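KLLA0E08119p (Kluyveromyces lactis, PDB 3VA7) probably carboxylates urea at the expense of ATP and bicarbonate, using a biotin cofactor, as the carboxylase part of a longer urea-degrading enzyme. Local coordinates at residues V359-E371 and D410-R423. Sequence-based numbering, arbitrary orientation.
Sequences VSGASIEARLYAE and DPTLAKIIVHGKDR
At one end of this antiparallel pair the imidazole of H419 meets S360 and A362 edge-on: its NE2 donates to S360 O (2.7 Å), 4° out of the ring plane, while CD2 lies beside A362 O at the same edge of the ring. With CG anti to the backbone N (chi1 -170°), the ring reaches across to the loop that leads into strand 362-369. At the other end the Y369 ring has the backbone of P411 and D410 OD1 along its edge; T412 OG1 approaches CE1 obliquely at 3.2 Å, and CD1 rests on P411 CG. The phenol OH accepts a hydrogen bond from R367 NH1, lying in the guanidinium plane; NE and NH2 form salt bridges with E268 and E325. With an alanine here in place of Y369, the ring beside P411 CG and T412 OG1 is gone, which would probably open a gap there and leave R367 NH1 without its phenol acceptor. Between the rings, paired backbone bonds run from A362–G420 to L368–A414. There a classic bulge sets in: L413 N (2.7 Å) and A414 N (3.3 Å) both donate to L368 O, and L368 CD2 packs on L413 CB. V418 O is likewise shared, S363 OG and I364 N reaching it from opposite faces of its plane. E365 runs alongside I417; K415 NZ is hydrogen-bonded to V324 O, and E365 OE1 reaches it only as a long salt bridge (3.9 Å). Both strands fall in the biotin carboxylase C-terminal region, within a larger antiparallel sheet; I364, I416 and V418 pack on helix 423-435. Main-chain bonds thus fix the register, while the long E365–K415 pairing probably adds a modest electrostatic tie.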
ATOM      1  N   VAL A 359      21.246  37.857 -18.627  1.00 49.38           N
ATOM      2  CA  VAL A 359      19.990  37.159 -18.487  1.00 48.43           C
ATOM      3  C   VAL A 359      19.600  36.626 -19.839  1.00 48.10           C
ATOM      4  O   VAL A 359      19.661  37.325 -20.846  1.00 48.73           O
ATOM      5  CB  VAL A 359      18.912  38.030 -17.879  1.00 47.40           C
ATOM      6  CG1 VAL A 359      19.164  39.415 -18.228  1.00 49.03           C
ATOM      7  CG2 VAL A 359      17.562  37.600 -18.367  1.00 47.96           C
ATOM      8  N   SER A 360      19.171  35.375 -19.838  1.00 47.56           N
ATOM      9  CA  SER A 360      19.146  34.571 -21.028  1.00 46.37           C
ATOM     10  C   SER A 360      17.912  33.712 -20.946  1.00 45.33           C
ATOM     11  O   SER A 360      17.830  32.781 -20.146  1.00 44.54           O
ATOM     12  CB  SER A 360      20.405  33.730 -21.023  1.00 47.06           C
ATOM     13  OG  SER A 360      20.599  33.106 -22.257  1.00 49.80           O
ATOM     14  N   GLY A 361      16.926  34.071 -21.761  1.00 44.73           N
ATOM     15  CA  GLY A 361      15.636  33.387 -21.800  1.00 42.38           C
ATOM     16  C   GLY A 361      14.702  33.781 -20.686  1.00 41.55           C
ATOM     17  O   GLY A 361      14.812  34.871 -20.128  1.00 41.45           O
ATOM     18  N   ALA A 362      13.766  32.887 -20.363  1.00 40.45           N
ATOM     19  CA  ALA A 362      12.815  33.126 -19.284  1.00 40.23           C
ATOM     20  C   ALA A 362      12.622  31.830 -18.522  1.00 40.03           C
ATOM     21  O   ALA A 362      12.817  30.750 -19.082  1.00 41.02           O
ATOM     22  CB  ALA A 362      11.466  33.648 -19.809  1.00 39.78           C
ATOM     23  N   SER A 363      12.246  31.935 -17.249  1.00 38.57           N
ATOM     24  CA  SER A 363      12.222  30.766 -16.419  1.00 37.51           C
ATOM     25  C   SER A 363      11.122  30.876 -15.421  1.00 36.91           C
ATOM     26  O   SER A 363      10.836  31.964 -14.941  1.00 36.97           O
ATOM     27  CB  SER A 363      13.573  30.543 -15.729  1.00 37.77           C
ATOM     28  OG  SER A 363      13.484  29.567 -14.728  1.00 35.97           O
ATOM     29  N   ILE A 364      10.469  29.740 -15.162  1.00 36.18           N
ATOM     30  CA  ILE A 364       9.357  29.698 -14.232  1.00 34.59           C
ATOM     31  C   ILE A 364       9.337  28.474 -13.305  1.00 33.35           C
ATOM     32  O   ILE A 364       9.865  27.407 -13.630  1.00 32.69           O
ATOM     33  CB  ILE A 364       7.958  30.061 -14.874  1.00 35.43           C
ATOM     34  CG1 ILE A 364       6.895  29.182 -14.278  1.00 35.44           C
ATOM     35  CG2 ILE A 364       7.888  30.202 -16.492  1.00 34.21           C
ATOM     36  CD1 ILE A 364       6.080  29.953 -13.306  1.00 40.44           C
ATOM     37  N   GLU A 365       8.775  28.682 -12.124  1.00 32.49           N
ATOM     38  CA  GLU A 365       8.834  27.732 -11.022  1.00 32.68           C
ATOM     39  C   GLU A 365       7.417  27.510 -10.505  1.00 32.81           C
ATOM     40  O   GLU A 365       6.670  28.467 -10.352  1.00 33.54           O
ATOM     41  CB  GLU A 365       9.702  28.268  -9.868  1.00 31.79           C
ATOM     42  CG  GLU A 365       9.602  27.411  -8.633  1.00 33.24           C
ATOM     43  CD  GLU A 365      10.516  27.840  -7.502  1.00 36.20           C
ATOM     44  OE1 GLU A 365      11.595  27.223  -7.355  1.00 36.98           O
ATOM     45  OE2 GLU A 365      10.155  28.764  -6.742  1.00 34.37           O
ATOM     46  N   ALA A 366       7.057  26.259 -10.241  1.00 32.44           N
ATOM     47  CA  ALA A 366       5.789  25.931  -9.597  1.00 32.39           C
ATOM     48  C   ALA A 366       6.109  25.163  -8.318  1.00 32.53           C
ATOM     49  O   ALA A 366       7.042  24.331  -8.270  1.00 32.03           O
ATOM     50  CB  ALA A 366       4.892  25.072 -10.542  1.00 31.36           C
ATOM     51  N   ARG A 367       5.348  25.429  -7.272  1.00 32.83           N
ATOM     52  CA  ARG A 367       5.647  24.801  -6.003  1.00 33.21           C
ATOM     53  C   ARG A 367       4.693  23.643  -5.724  1.00 33.46           C
ATOM     54  O   ARG A 367       3.509  23.864  -5.417  1.00 33.33           O
ATOM     55  CB  ARG A 367       5.508  25.836  -4.902  1.00 33.26           C
ATOM     56  CG  ARG A 367       6.280  27.127  -5.077  1.00 34.02           C
ATOM     57  CD  ARG A 367       6.494  27.720  -3.664  1.00 34.25           C
ATOM     58  NE  ARG A 367       7.201  28.991  -3.648  1.00 32.70           N
ATOM     59  CZ  ARG A 367       7.370  29.718  -2.547  1.00 35.45           C
ATOM     60  NH1 ARG A 367       6.891  29.295  -1.386  1.00 34.34           N
ATOM     61  NH2 ARG A 367       8.006  30.870  -2.599  1.00 36.90           N
ATOM     62  N   LEU A 368       5.199  22.419  -5.813  1.00 33.80           N
ATOM     63  CA  LEU A 368       4.412  21.239  -5.473  1.00 34.62           C
ATOM     64  C   LEU A 368       4.343  21.044  -3.979  1.00 35.93           C
ATOM     65  O   LEU A 368       5.362  20.770  -3.344  1.00 35.70           O
ATOM     66  CB  LEU A 368       4.983  19.971  -6.119  1.00 34.60           C
ATOM     67  CG  LEU A 368       4.122  18.674  -6.108  1.00 33.30           C
ATOM     68  CD1 LEU A 368       3.020  18.692  -7.185  1.00 27.95           C
ATOM     69  CD2 LEU A 368       5.004  17.411  -6.270  1.00 29.23           C
ATOM     70  N   TYR A 369       3.128  21.174  -3.441  1.00 37.50           N
ATOM     71  CA  TYR A 369       2.817  20.979  -2.013  1.00 38.46           C
ATOM     72  C   TYR A 369       1.988  19.711  -1.750  1.00 39.13           C
ATOM     73  O   TYR A 369       1.082  19.371  -2.535  1.00 39.17           O
ATOM     74  CB  TYR A 369       2.016  22.176  -1.477  1.00 38.75           C
ATOM     75  CG  TYR A 369       2.816  23.452  -1.271  1.00 40.71           C
ATOM     76  CD1 TYR A 369       3.588  23.612  -0.120  1.00 43.53           C
ATOM     77  CD2 TYR A 369       2.766  24.507  -2.186  1.00 39.42           C
ATOM     78  CE1 TYR A 369       4.334  24.760   0.108  1.00 43.21           C
ATOM     79  CE2 TYR A 369       3.500  25.664  -1.970  1.00 41.03           C
ATOM     80  CZ  TYR A 369       4.286  25.784  -0.803  1.00 43.39           C
ATOM     81  OH  TYR A 369       5.067  26.890  -0.516  1.00 44.41           O
ATOM     82  N   ALA A 370       2.266  19.025  -0.635  1.00 39.70           N
ATOM     83  CA  ALA A 370       1.387  17.978  -0.113  1.00 39.36           C
ATOM     84  C   ALA A 370       0.207  18.660   0.562  1.00 40.77           C
ATOM     85  O   ALA A 370       0.187  18.874   1.783  1.00 40.85           O
ATOM     86  CB  ALA A 370       2.116  17.131   0.861  1.00 38.71           C
ATOM     87  N   GLU A 371      -0.777  19.021  -0.244  1.00 42.36           N
ATOM     88  CA  GLU A 371      -1.950  19.769   0.220  1.00 44.45           C
ATOM     89  C   GLU A 371      -3.167  19.374  -0.596  1.00 45.73           C
ATOM     90  O   GLU A 371      -3.032  18.944  -1.773  1.00 45.82           O
ATOM     91  CB  GLU A 371      -1.784  21.244  -0.094  1.00 44.36           C
ATOM     92  CG  GLU A 371      -1.305  22.116   0.976  1.00 44.70           C
ATOM     93  CD  GLU A 371      -0.909  23.457   0.384  1.00 45.98           C
ATOM     94  OE1 GLU A 371      -1.172  23.624  -0.844  1.00 42.28           O
ATOM     95  OE2 GLU A 371      -0.328  24.305   1.133  1.00 45.25           O
ATOM     96  N   ASP A 410       5.921  21.866   7.035  1.00 56.81           N
ATOM     97  CA  ASP A 410       5.733  22.668   5.831  1.00 55.72           C
ATOM     98  C   ASP A 410       5.580  21.633   4.768  1.00 53.28           C
ATOM     99  O   ASP A 410       6.401  20.747   4.660  1.00 53.72           O
ATOM    100  CB  ASP A 410       6.972  23.512   5.509  1.00 56.49           C
ATOM    101  CG  ASP A 410       6.968  24.043   4.078  1.00 59.84           C
ATOM    102  OD1 ASP A 410       6.335  25.095   3.792  1.00 62.81           O
ATOM    103  OD2 ASP A 410       7.618  23.400   3.228  1.00 64.36           O
ATOM    104  N   PRO A 411       4.535  21.753   3.954  1.00 50.85           N
ATOM    105  CA  PRO A 411       4.236  20.633   3.072  1.00 48.19           C
ATOM    106  C   PRO A 411       4.927  20.695   1.665  1.00 45.30           C
ATOM    107  O   PRO A 411       4.470  20.055   0.722  1.00 44.51           O
ATOM    108  CB  PRO A 411       2.695  20.685   2.993  1.00 48.47           C
ATOM    109  CG  PRO A 411       2.325  22.146   3.311  1.00 49.79           C
ATOM    110  CD  PRO A 411       3.569  22.861   3.809  1.00 50.30           C
ATOM    111  N   THR A 412       6.027  21.421   1.528  1.00 41.68           N
ATOM    112  CA  THR A 412       6.720  21.416   0.251  1.00 39.27           C
ATOM    113  C   THR A 412       7.241  20.028  -0.195  1.00 38.16           C
ATOM    114  O   THR A 412       7.915  19.308   0.555  1.00 38.26           O
ATOM    115  CB  THR A 412       7.867  22.433   0.256  1.00 39.31           C
ATOM    116  OG1 THR A 412       7.316  23.756   0.380  1.00 36.83           O
ATOM    117  CG2 THR A 412       8.684  22.309  -1.031  1.00 37.00           C
ATOM    118  N   LEU A 413       6.925  19.658  -1.421  1.00 36.02           N
ATOM    119  CA  LEU A 413       7.389  18.401  -1.950  1.00 34.55           C
ATOM    120  C   LEU A 413       8.565  18.629  -2.885  1.00 33.15           C
ATOM    121  O   LEU A 413       9.590  17.940  -2.824  1.00 32.78           O
ATOM    122  CB  LEU A 413       6.242  17.654  -2.666  1.00 34.74           C
ATOM    123  CG  LEU A 413       5.192  17.021  -1.725  1.00 37.44           C
ATOM    124  CD1 LEU A 413       3.955  16.399  -2.395  1.00 35.99           C
ATOM    125  CD2 LEU A 413       5.857  16.012  -0.756  1.00 37.26           C
ATOM    126  N   ALA A 414       8.415  19.628  -3.733  1.00 32.05           N
ATOM    127  CA  ALA A 414       9.253  19.762  -4.882  1.00 31.40           C
ATOM    128  C   ALA A 414       9.039  21.122  -5.484  1.00 30.46           C
ATOM    129  O   ALA A 414       8.032  21.733  -5.290  1.00 29.98           O
ATOM    130  CB  ALA A 414       8.958  18.638  -5.902  1.00 30.45           C
ATOM    131  N   LYS A 415      10.054  21.633  -6.150  1.00 30.72           N
ATOM    132  CA  LYS A 415       9.915  22.863  -6.875  1.00 30.26           C
ATOM    133  C   LYS A 415      10.321  22.473  -8.277  1.00 30.42           C
ATOM    134  O   LYS A 415      11.404  21.883  -8.493  1.00 31.09           O
ATOM    135  CB  LYS A 415      10.815  23.937  -6.317  1.00 29.63           C
ATOM    136  CG  LYS A 415      10.381  24.394  -4.978  1.00 31.01           C
ATOM    137  CD  LYS A 415      11.198  25.596  -4.527  1.00 35.28           C
ATOM    138  CE  LYS A 415      12.623  25.206  -4.183  1.00 32.96           C
ATOM    139  NZ  LYS A 415      13.530  26.350  -4.088  1.00 33.34           N
ATOM    140  N   ILE A 416       9.413  22.750  -9.206  1.00 29.95           N
ATOM    141  CA  ILE A 416       9.542  22.341 -10.579  1.00 30.62           C
ATOM    142  C   ILE A 416       9.894  23.567 -11.399  1.00 30.49           C
ATOM    143  O   ILE A 416       9.093  24.491 -11.502  1.00 30.71           O
ATOM    144  CB  ILE A 416       8.239  21.668 -11.044  1.00 30.47           C
ATOM    145  CG1 ILE A 416       8.072  20.373 -10.252  1.00 31.63           C
ATOM    146  CG2 ILE A 416       8.288  21.323 -12.527  1.00 30.56           C
ATOM    147  CD1 ILE A 416       6.678  20.104  -9.829  1.00 34.67           C
ATOM    148  N   ILE A 417      11.106  23.561 -11.930  1.00 29.74           N
ATOM    149  CA  ILE A 417      11.691  24.709 -12.616  1.00 30.23           C
ATOM    150  C   ILE A 417      12.103  24.470 -14.111  1.00 30.74           C
ATOM    151  O   ILE A 417      12.930  23.590 -14.465  1.00 29.49           O
ATOM    152  CB  ILE A 417      12.886  25.222 -11.822  1.00 30.13           C
ATOM    153  CG1 ILE A 417      12.453  25.379 -10.360  1.00 31.61           C
ATOM    154  CG2 ILE A 417      13.463  26.515 -12.402  1.00 27.64           C
ATOM    155  CD1 ILE A 417      13.503  24.819  -9.398  1.00 29.38           C
ATOM    156  N   VAL A 418      11.573  25.349 -14.942  1.00 30.87           N
ATOM    157  CA  VAL A 418      11.646  25.237 -16.377  1.00 32.91           C
ATOM    158  C   VAL A 418      12.340  26.501 -16.991  1.00 34.01           C
ATOM    159  O   VAL A 418      12.205  27.607 -16.450  1.00 34.64           O
ATOM    160  CB  VAL A 418      10.191  25.042 -16.817  1.00 32.68           C
ATOM    161  CG1 VAL A 418       9.707  26.097 -17.753  1.00 32.11           C
ATOM    162  CG2 VAL A 418       9.982  23.638 -17.272  1.00 33.61           C
ATOM    163  N   HIS A 419      13.108  26.327 -18.064  1.00 34.75           N
ATOM    164  CA  HIS A 419      13.940  27.410 -18.666  1.00 35.87           C
ATOM    165  C   HIS A 419      13.627  27.405 -20.131  1.00 37.63           C
ATOM    166  O   HIS A 419      13.953  26.427 -20.838  1.00 38.23           O
ATOM    167  CB  HIS A 419      15.447  27.135 -18.553  1.00 34.56           C
ATOM    168  CG  HIS A 419      16.302  28.310 -18.939  1.00 36.11           C
ATOM    169  ND1 HIS A 419      17.655  28.198 -19.243  1.00 35.35           N
ATOM    170  CD2 HIS A 419      15.991  29.629 -19.065  1.00 31.93           C
ATOM    171  CE1 HIS A 419      18.133  29.401 -19.526  1.00 32.46           C
ATOM    172  NE2 HIS A 419      17.141  30.281 -19.434  1.00 30.24           N
ATOM    173  N   GLY A 420      12.975  28.464 -20.590  1.00 38.64           N
ATOM    174  CA  GLY A 420      12.634  28.584 -22.001  1.00 40.69           C
ATOM    175  C   GLY A 420      13.268  29.795 -22.661  1.00 41.94           C
ATOM    176  O   GLY A 420      13.815  30.687 -21.976  1.00 42.12           O
ATOM    177  N   LYS A 421      13.162  29.824 -23.990  1.00 42.19           N
ATOM    178  CA  LYS A 421      13.695  30.889 -24.821  1.00 42.26           C
ATOM    179  C   LYS A 421      13.068  32.223 -24.514  1.00 41.98           C
ATOM    180  O   LYS A 421      13.726  33.243 -24.680  1.00 41.69           O
ATOM    181  CB  LYS A 421      13.471  30.560 -26.304  1.00 42.97           C
ATOM    182  CG  LYS A 421      14.582  29.802 -27.009  1.00 42.74           C
ATOM    183  CD  LYS A 421      13.928  29.085 -28.197  1.00 48.33           C
ATOM    184  CE  LYS A 421      14.896  28.702 -29.319  1.00 50.77           C
ATOM    185  NZ  LYS A 421      16.209  28.233 -28.772  1.00 52.55           N
ATOM    186  N   ASP A 422      11.813  32.203 -24.059  1.00 42.23           N
ATOM    187  CA  ASP A 422      11.057  33.413 -23.715  1.00 43.01           C
ATOM    188  C   ASP A 422       9.776  33.044 -22.948  1.00 42.59           C
ATOM    189  O   ASP A 422       9.451  31.865 -22.831  1.00 43.21           O
ATOM    190  CB  ASP A 422      10.736  34.240 -24.967  1.00 43.43           C
ATOM    191  CG  ASP A 422       9.503  33.739 -25.714  1.00 48.03           C
ATOM    192  OD1 ASP A 422       8.396  34.341 -25.500  1.00 51.36           O
ATOM    193  OD2 ASP A 422       9.640  32.755 -26.504  1.00 51.41           O
ATOM    194  N   ARG A 423       9.041  34.027 -22.437  1.00 41.36           N
ATOM    195  CA  ARG A 423       7.869  33.714 -21.622  1.00 40.94           C
ATOM    196  C   ARG A 423       6.968  32.576 -22.189  1.00 41.90           C
ATOM    197  O   ARG A 423       6.609  31.646 -21.464  1.00 41.75           O
ATOM    198  CB  ARG A 423       7.033  34.969 -21.283  1.00 39.54           C
ATOM    199  CG  ARG A 423       6.504  34.901 -19.901  1.00 36.90           C
ATOM    200  CD  ARG A 423       5.592  36.024 -19.557  1.00 34.78           C
ATOM    201  NE  ARG A 423       4.237  35.540 -19.485  1.00 34.51           N
ATOM    202  CZ  ARG A 423       3.485  35.505 -18.391  1.00 36.03           C
ATOM    203  NH1 ARG A 423       3.894  35.983 -17.226  1.00 34.01           N
ATOM    204  NH2 ARG A 423       2.271  35.019 -18.490  1.00 37.40           N
TER